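Long-range contact in aminopeptidase N (Francisella tularensis subsp. tularensis, PDB 5DLL), which is a zinc-dependent peptidase of the M1 family that releases amino acids from the N-termini of peptides and probably helps degrade intracellular peptides: residues N60-I74 and F86-V98. Residues are numbered along the deposited sequence; the frame is centred on the assembly and turned at random.
Sequences NTLVLDGVELKLLSI and FAVNENQLIINNV
With CG1 anti to the backbone N (chi1 -180°), Ile74 sends CD1 from strand 70-74 to meet Leu93 CD1 tip to tip at 4.0 Å; Leu93, whose CG is likewise anti to its N (chi1 -173°), reaches back from strand 92-95 of the facing sheet. The branch at CB leaves Ile74 a second methyl, CG2, for an off-centre CH-pi contact 4.2 Å from the Phe86 ring centroid. Leu71 CD2 lies 3.9 Å from Phe86 CE2 and also touches Val88 CG2 and Leu93 CD1, so branched aliphatic side chains and one aromatic ring pack between the layers. Within the facing sheet, strands 62-65 and 92-95 run antiparallel. Leu62 pairs with Ile95, and Leu64 with Leu93, through two backbone bonds each; their apolar side chains face the buried interior, with Leu62 and Leu64 also packing on Leu104. On the other, partly exposed face, Val63 CG1 rests against Gln92 NE2 (3.4 Å), while Gln92 OE1 accepts from Asn89 ND2, a use for an amide here. Thr61 OG1 donates to Asn96 OD1 (2.6 Å), in the carbonyl plane. An Asx turn at Asn89 shapes the 87-88/92-95 connection, whose Asn91 O accepts from Gly66 N. The arrangement is a beta-sandwich-like packing in the M1 N-terminal domain: a three-stranded antiparallel sheet facing a strand of the larger mixed sheet.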
ATOM      1  N   ASN A  60      -7.342   1.399 -42.546  1.00 49.30           N
ATOM      2  CA  ASN A  60      -5.879   1.448 -42.625  1.00 47.21           C
ATOM      3  C   ASN A  60      -5.305   2.805 -42.218  1.00 47.69           C
ATOM      4  O   ASN A  60      -4.317   3.273 -42.790  1.00 45.08           O
ATOM      5  CB  ASN A  60      -5.426   1.094 -44.042  1.00 48.01           C
ATOM      6  CG  ASN A  60      -6.065  -0.182 -44.551  1.00 49.18           C
ATOM      7  OD1 ASN A  60      -6.455  -1.057 -43.768  1.00 43.30           O
ATOM      8  ND2 ASN A  60      -6.183  -0.292 -45.866  1.00 48.69           N
ATOM      9  N   THR A  61      -5.929   3.430 -41.224  1.00 46.19           N
ATOM     10  CA  THR A  61      -5.457   4.693 -40.693  1.00 46.12           C
ATOM     11  C   THR A  61      -4.659   4.428 -39.427  1.00 47.68           C
ATOM     12  O   THR A  61      -5.130   3.733 -38.529  1.00 52.47           O
ATOM     13  CB  THR A  61      -6.625   5.644 -40.365  1.00 49.82           C
ATOM     14  OG1 THR A  61      -7.332   5.975 -41.570  1.00 48.86           O
ATOM     15  CG2 THR A  61      -6.117   6.929 -39.712  1.00 46.40           C
ATOM     16  N   LEU A  62      -3.450   4.975 -39.368  1.00 47.02           N
ATOM     17  CA  LEU A  62      -2.637   4.934 -38.161  1.00 44.63           C
ATOM     18  C   LEU A  62      -2.904   6.193 -37.335  1.00 44.12           C
ATOM     19  O   LEU A  62      -2.813   7.306 -37.851  1.00 46.20           O
ATOM     20  CB  LEU A  62      -1.154   4.846 -38.525  1.00 44.70           C
ATOM     21  CG  LEU A  62      -0.162   4.572 -37.387  1.00 45.80           C
ATOM     22  CD1 LEU A  62      -0.293   3.142 -36.874  1.00 43.31           C
ATOM     23  CD2 LEU A  62       1.265   4.848 -37.847  1.00 44.17           C
ATOM     24  N   VAL A  63      -3.238   6.010 -36.060  1.00 41.53           N
ATOM     25  CA  VAL A  63      -3.481   7.126 -35.147  1.00 45.42           C
ATOM     26  C   VAL A  63      -2.487   7.057 -33.985  1.00 45.48           C
ATOM     27  O   VAL A  63      -2.732   6.379 -32.988  1.00 45.84           O
ATOM     28  CB  VAL A  63      -4.934   7.118 -34.602  1.00 46.51           C
ATOM     29  CG1 VAL A  63      -5.179   8.322 -33.696  1.00 45.02           C
ATOM     30  CG2 VAL A  63      -5.941   7.092 -35.744  1.00 44.81           C
ATOM     31  N   LEU A  64      -1.365   7.757 -34.125  1.00 44.26           N
ATOM     32  CA  LEU A  64      -0.361   7.825 -33.064  1.00 43.95           C
ATOM     33  C   LEU A  64      -0.696   8.911 -32.045  1.00 39.97           C
ATOM     34  O   LEU A  64      -1.161   9.984 -32.410  1.00 48.75           O
ATOM     35  CB  LEU A  64       1.023   8.096 -33.657  1.00 45.73           C
ATOM     36  CG  LEU A  64       1.578   6.979 -34.540  1.00 47.77           C
ATOM     37  CD1 LEU A  64       2.747   7.489 -35.364  1.00 53.48           C
ATOM     38  CD2 LEU A  64       1.996   5.784 -33.702  1.00 50.68           C
ATOM     39  N   ASP A  65      -0.451   8.619 -30.772  1.00 37.61           N
ATOM     40  CA  ASP A  65      -0.599   9.587 -29.688  1.00 38.40           C
ATOM     41  C   ASP A  65       0.695  10.392 -29.533  1.00 35.76           C
ATOM     42  O   ASP A  65       1.793   9.832 -29.593  1.00 35.28           O
ATOM     43  CB  ASP A  65      -0.914   8.866 -28.368  1.00 46.10           C
ATOM     44  CG  ASP A  65      -2.191   8.032 -28.434  1.00 51.48           C
ATOM     45  OD1 ASP A  65      -3.284   8.621 -28.597  1.00 52.91           O
ATOM     46  OD2 ASP A  65      -2.101   6.788 -28.310  1.00 47.18           O
ATOM     47  N   GLY A  66       0.566  11.699 -29.325  1.00 36.35           N
ATOM     48  CA  GLY A  66       1.730  12.568 -29.137  1.00 40.22           C
ATOM     49  C   GLY A  66       1.330  13.942 -28.636  1.00 38.81           C
ATOM     50  O   GLY A  66       0.415  14.556 -29.178  1.00 43.95           O
ATOM     51  N   VAL A  67       2.014  14.426 -27.602  1.00 33.60           N
ATOM     52  CA  VAL A  67       1.601  15.640 -26.903  1.00 34.05           C
ATOM     53  C   VAL A  67       2.804  16.528 -26.594  1.00 34.42           C
ATOM     54  O   VAL A  67       3.799  16.063 -26.045  1.00 33.61           O
ATOM     55  CB  VAL A  67       0.849  15.288 -25.598  1.00 34.09           C
ATOM     56  CG1 VAL A  67       0.516  16.539 -24.795  1.00 33.97           C
ATOM     57  CG2 VAL A  67      -0.418  14.505 -25.914  1.00 35.37           C
ATOM     58  N   GLU A  68       2.697  17.805 -26.952  1.00 38.03           N
ATOM     59  CA  GLU A  68       3.759  18.790 -26.733  1.00 41.16           C
ATOM     60  C   GLU A  68       5.045  18.404 -27.476  1.00 39.75           C
ATOM     61  O   GLU A  68       6.146  18.491 -26.930  1.00 42.82           O
ATOM     62  CB  GLU A  68       3.994  19.016 -25.227  1.00 43.93           C
ATOM     63  CG  GLU A  68       2.786  19.638 -24.525  1.00 56.28           C
ATOM     64  CD  GLU A  68       2.781  19.460 -23.009  1.00 66.67           C
ATOM     65  OE1 GLU A  68       3.869  19.394 -22.398  1.00 69.33           O
ATOM     66  OE2 GLU A  68       1.675  19.398 -22.422  1.00 60.70           O
ATOM     67  N   LEU A  69       4.882  18.002 -28.737  1.00 38.46           N
ATOM     68  CA  LEU A  69       5.989  17.527 -29.576  1.00 38.38           C
ATOM     69  C   LEU A  69       6.187  18.425 -30.796  1.00 42.24           C
ATOM     70  O   LEU A  69       5.241  18.682 -31.545  1.00 40.99           O
ATOM     71  CB  LEU A  69       5.717  16.098 -30.064  1.00 35.51           C
ATOM     72  CG  LEU A  69       5.397  15.039 -29.008  1.00 37.40           C
ATOM     73  CD1 LEU A  69       5.191  13.686 -29.667  1.00 35.41           C
ATOM     74  CD2 LEU A  69       6.496  14.968 -27.960  1.00 41.37           C
ATOM     75  N   LYS A  70       7.417  18.888 -31.004  1.00 44.28           N
ATOM     76  CA  LYS A  70       7.760  19.612 -32.223  1.00 48.53           C
ATOM     77  C   LYS A  70       8.273  18.605 -33.249  1.00 42.23           C
ATOM     78  O   LYS A  70       9.354  18.052 -33.084  1.00 47.33           O
ATOM     79  CB  LYS A  70       8.813  20.687 -31.947  1.00 53.04           C
ATOM     80  CG  LYS A  70       8.971  21.686 -33.080  1.00 65.32           C
ATOM     81  CD  LYS A  70      10.129  22.635 -32.829  1.00 74.49           C
ATOM     82  CE  LYS A  70      10.446  23.455 -34.068  1.00 80.07           C
ATOM     83  NZ  LYS A  70      11.754  24.152 -33.945  1.00 89.03           N
ATOM     84  N   LEU A  71       7.482  18.365 -34.291  1.00 38.58           N
ATOM     85  CA  LEU A  71       7.824  17.405 -35.339  1.00 40.29           C
ATOM     86  C   LEU A  71       8.774  18.012 -36.371  1.00 41.71           C
ATOM     87  O   LEU A  71       8.361  18.837 -37.180  1.00 45.53           O
ATOM     88  CB  LEU A  71       6.553  16.929 -36.046  1.00 44.37           C
ATOM     89  CG  LEU A  71       6.738  15.946 -37.206  1.00 50.72           C
ATOM     90  CD1 LEU A  71       7.363  14.651 -36.707  1.00 50.36           C
ATOM     91  CD2 LEU A  71       5.408  15.677 -37.890  1.00 51.24           C
ATOM     92  N   LEU A  72      10.032  17.578 -36.356  1.00 39.86           N
ATOM     93  CA  LEU A  72      11.037  18.075 -37.294  1.00 43.26           C
ATOM     94  C   LEU A  72      11.132  17.240 -38.566  1.00 44.82           C
ATOM     95  O   LEU A  72      11.621  17.723 -39.586  1.00 56.82           O
ATOM     96  CB  LEU A  72      12.416  18.110 -36.629  1.00 43.52           C
ATOM     97  CG  LEU A  72      12.509  18.860 -35.303  1.00 44.34           C
ATOM     98  CD1 LEU A  72      13.930  18.806 -34.768  1.00 42.97           C
ATOM     99  CD2 LEU A  72      12.045  20.299 -35.472  1.00 48.75           C
ATOM    100  N   SER A  73      10.693  15.986 -38.509  1.00 44.29           N
ATOM    101  CA  SER A  73      10.852  15.076 -39.643  1.00 46.67           C
ATOM    102  C   SER A  73       9.992  13.831 -39.497  1.00 42.83           C
ATOM    103  O   SER A  73       9.728  13.374 -38.385  1.00 47.94           O
ATOM    104  CB  SER A  73      12.320  14.657 -39.799  1.00 45.84           C
ATOM    105  OG  SER A  73      12.460  13.667 -40.804  1.00 47.51           O
ATOM    106  N   ILE A  74       9.573  13.287 -40.636  1.00 40.90           N
ATOM    107  CA  ILE A  74       8.765  12.073 -40.673  1.00 40.61           C
ATOM    108  C   ILE A  74       8.958  11.355 -42.009  1.00 43.75           C
ATOM    109  O   ILE A  74       8.813  11.957 -43.079  1.00 44.76           O
ATOM    110  CB  ILE A  74       7.269  12.370 -40.418  1.00 43.10           C
ATOM    111  CG1 ILE A  74       6.446  11.081 -40.451  1.00 45.15           C
ATOM    112  CG2 ILE A  74       6.717  13.373 -41.426  1.00 49.42           C
ATOM    113  CD1 ILE A  74       5.033  11.255 -39.938  1.00 49.61           C
ATOM    114  N   PHE A  86      -0.243  13.213 -44.270  1.00 58.74           N
ATOM    115  CA  PHE A  86      -0.515  13.031 -42.844  1.00 51.59           C
ATOM    116  C   PHE A  86      -1.090  14.294 -42.218  1.00 48.74           C
ATOM    117  O   PHE A  86      -1.064  15.365 -42.825  1.00 51.09           O
ATOM    118  CB  PHE A  86       0.762  12.634 -42.109  1.00 51.72           C
ATOM    119  CG  PHE A  86       1.789  13.729 -42.036  1.00 53.51           C
ATOM    120  CD1 PHE A  86       2.671  13.941 -43.085  1.00 53.73           C
ATOM    121  CD2 PHE A  86       1.885  14.544 -40.911  1.00 55.22           C
ATOM    122  CE1 PHE A  86       3.623  14.944 -43.022  1.00 53.11           C
ATOM    123  CE2 PHE A  86       2.837  15.550 -40.844  1.00 53.15           C
ATOM    124  CZ  PHE A  86       3.706  15.749 -41.901  1.00 52.75           C
ATOM    125  N   ALA A  87      -1.599  14.156 -40.998  1.00 47.52           N
ATOM    126  CA  ALA A  87      -2.165  15.278 -40.245  1.00 49.55           C
ATOM    127  C   ALA A  87      -1.642  15.267 -38.810  1.00 50.71           C
ATOM    128  O   ALA A  87      -1.544  14.209 -38.188  1.00 50.27           O
ATOM    129  CB  ALA A  87      -3.686  15.209 -40.254  1.00 46.07           C
ATOM    130  N   VAL A  88      -1.307  16.447 -38.295  1.00 52.40           N
ATOM    131  CA  VAL A  88      -0.809  16.591 -36.931  1.00 53.02           C
ATOM    132  C   VAL A  88      -1.718  17.546 -36.176  1.00 51.58           C
ATOM    133  O   VAL A  88      -1.791  18.727 -36.509  1.00 67.01           O
ATOM    134  CB  VAL A  88       0.626  17.155 -36.907  1.00 58.19           C
ATOM    135  CG1 VAL A  88       1.096  17.387 -35.476  1.00 69.20           C
ATOM    136  CG2 VAL A  88       1.578  16.217 -37.630  1.00 62.82           C
ATOM    137  N   ASN A  89      -2.417  17.035 -35.168  1.00 47.83           N
ATOM    138  CA  ASN A  89      -3.206  17.891 -34.289  1.00 48.89           C
ATOM    139  C   ASN A  89      -2.561  17.979 -32.900  1.00 48.82           C
ATOM    140  O   ASN A  89      -1.417  17.564 -32.706  1.00 44.74           O
ATOM    141  CB  ASN A  89      -4.694  17.462 -34.262  1.00 45.46           C
ATOM    142  CG  ASN A  89      -4.945  16.179 -33.487  1.00 45.57           C
ATOM    143  OD1 ASN A  89      -4.298  15.902 -32.477  1.00 48.47           O
ATOM    144  ND2 ASN A  89      -5.917  15.398 -33.950  1.00 44.02           N
ATOM    145  N   GLU A  90      -3.300  18.541 -31.954  1.00 51.60           N
ATOM    146  CA  GLU A  90      -2.814  18.805 -30.606  1.00 54.26           C
ATOM    147  C   GLU A  90      -2.369  17.537 -29.861  1.00 54.70           C
ATOM    148  O   GLU A  90      -1.369  17.552 -29.130  1.00 48.00           O
ATOM    149  CB  GLU A  90      -3.938  19.498 -29.833  1.00 61.24           C
ATOM    150  CG  GLU A  90      -3.533  20.258 -28.590  1.00 61.98           C
ATOM    151  CD  GLU A  90      -4.731  20.934 -27.955  1.00 76.30           C
ATOM    152  OE1 GLU A  90      -4.975  20.719 -26.748  1.00 88.70           O
ATOM    153  OE2 GLU A  90      -5.444  21.663 -28.677  1.00 70.97           O
ATOM    154  N   ASN A  91      -3.110  16.447 -30.059  1.00 49.83           N
ATOM    155  CA  ASN A  91      -2.925  15.227 -29.274  1.00 49.35           C
ATOM    156  C   ASN A  91      -2.585  13.966 -30.074  1.00 47.57           C
ATOM    157  O   ASN A  91      -2.401  12.899 -29.484  1.00 45.71           O
ATOM    158  CB  ASN A  91      -4.190  14.973 -28.444  1.00 52.12           C
ATOM    159  CG  ASN A  91      -4.307  15.913 -27.259  1.00 54.92           C
ATOM    160  OD1 ASN A  91      -3.463  15.909 -26.359  1.00 58.58           O
ATOM    161  ND2 ASN A  91      -5.356  16.721 -27.248  1.00 55.54           N
ATOM    162  N   GLN A  92      -2.498  14.076 -31.401  1.00 49.58           N
ATOM    163  CA  GLN A  92      -2.325  12.897 -32.255  1.00 44.30           C
ATOM    164  C   GLN A  92      -1.503  13.185 -33.503  1.00 43.88           C
ATOM    165  O   GLN A  92      -1.211  14.338 -33.815  1.00 43.17           O
ATOM    166  CB  GLN A  92      -3.687  12.361 -32.698  1.00 44.31           C
ATOM    167  CG  GLN A  92      -4.639  11.994 -31.569  1.00 44.87           C
ATOM    168  CD  GLN A  92      -6.052  11.753 -32.060  1.00 46.78           C
ATOM    169  OE1 GLN A  92      -6.613  12.560 -32.807  1.00 49.21           O
ATOM    170  NE2 GLN A  92      -6.642  10.644 -31.634  1.00 47.02           N
ATOM    171  N   LEU A  93      -1.132  12.113 -34.200  1.00 42.03           N
ATOM    172  CA  LEU A  93      -0.589  12.189 -35.554  1.00 42.08           C
ATOM    173  C   LEU A  93      -1.251  11.109 -36.406  1.00 42.64           C
ATOM    174  O   LEU A  93      -1.063   9.919 -36.163  1.00 37.33           O
ATOM    175  CB  LEU A  93       0.928  12.018 -35.549  1.00 42.66           C
ATOM    176  CG  LEU A  93       1.648  12.252 -36.888  1.00 50.23           C
ATOM    177  CD1 LEU A  93       3.108  12.610 -36.652  1.00 58.10           C
ATOM    178  CD2 LEU A  93       1.542  11.060 -37.835  1.00 49.45           C
ATOM    179  N   ILE A  94      -2.020  11.533 -37.406  1.00 49.42           N
ATOM    180  CA  ILE A  94      -2.853  10.626 -38.197  1.00 50.67           C
ATOM    181  C   ILE A  94      -2.282  10.421 -39.601  1.00 48.32           C
ATOM    182  O   ILE A  94      -1.897  11.376 -40.272  1.00 54.26           O
ATOM    183  CB  ILE A  94      -4.304  11.154 -38.280  1.00 54.22           C
ATOM    184  CG1 ILE A  94      -4.831  11.422 -36.860  1.00 54.22           C
ATOM    185  CG2 ILE A  94      -5.201  10.177 -39.038  1.00 53.80           C
ATOM    186  CD1 ILE A  94      -6.317  11.688 -36.766  1.00 58.52           C
ATOM    187  N   ILE A  95      -2.231   9.161 -40.030  1.00 48.87           N
ATOM    188  CA  ILE A  95      -1.762   8.796 -41.366  1.00 46.19           C
ATOM    189  C   ILE A  95      -2.723   7.783 -41.979  1.00 47.41           C
ATOM    190  O   ILE A  95      -2.951   6.720 -41.404  1.00 51.69           O
ATOM    191  CB  ILE A  95      -0.360   8.153 -41.332  1.00 45.57           C
ATOM    192  CG1 ILE A  95       0.600   8.981 -40.467  1.00 46.18           C
ATOM    193  CG2 ILE A  95       0.174   7.983 -42.753  1.00 44.74           C
ATOM    194  CD1 ILE A  95       1.964   8.352 -40.282  1.00 45.94           C
ATOM    195  N   ASN A  96      -3.264   8.109 -43.150  1.00 51.11           N
ATOM    196  CA  ASN A  96      -4.178   7.221 -43.863  1.00 56.08           C
ATOM    197  C   ASN A  96      -3.473   6.298 -44.859  1.00 59.25           C
ATOM    198  O   ASN A  96      -2.350   6.570 -45.295  1.00 50.30           O
ATOM    199  CB  ASN A  96      -5.236   8.046 -44.591  1.00 60.19           C
ATOM    200  CG  ASN A  96      -6.116   8.827 -43.638  1.00 60.16           C
ATOM    201  OD1 ASN A  96      -6.684   8.269 -42.700  1.00 60.75           O
ATOM    202  ND2 ASN A  96      -6.234  10.125 -43.874  1.00 59.49           N
ATOM    203  N   ASN A  97      -4.151   5.201 -45.200  1.00 61.29           N
ATOM    204  CA  ASN A  97      -3.691   4.254 -46.222  1.00 63.40           C
ATOM    205  C   ASN A  97      -2.245   3.800 -46.040  1.00 63.38           C
ATOM    206  O   ASN A  97      -1.452   3.836 -46.983  1.00 61.29           O
ATOM    207  CB  ASN A  97      -3.885   4.852 -47.616  1.00 63.13           C
ATOM    208  CG  ASN A  97      -5.276   5.409 -47.815  1.00 68.00           C
ATOM    209  OD1 ASN A  97      -5.448   6.531 -48.296  1.00 65.49           O
ATOM    210  ND2 ASN A  97      -6.283   4.635 -47.426  1.00 68.26           N
ATOM    211  N   VAL A  98      -1.917   3.380 -44.820  1.00 56.70           N
ATOM    212  CA  VAL A  98      -0.593   2.845 -44.520  1.00 51.69           C
ATOM    213  C   VAL A  98      -0.532   1.382 -44.960  1.00 53.10           C
ATOM    214  O   VAL A  98      -1.575   0.736 -45.075  1.00 57.05           O
ATOM    215  CB  VAL A  98      -0.237   2.960 -43.018  1.00 52.87           C
ATOM    216  CG1 VAL A  98      -0.373   4.398 -42.540  1.00 50.71           C
ATOM    217  CG2 VAL A  98      -1.091   2.028 -42.164  1.00 58.24           C
TER
HETATM  218  O   HOH W   1       0.734  16.142 -31.311  1.00 30.73           O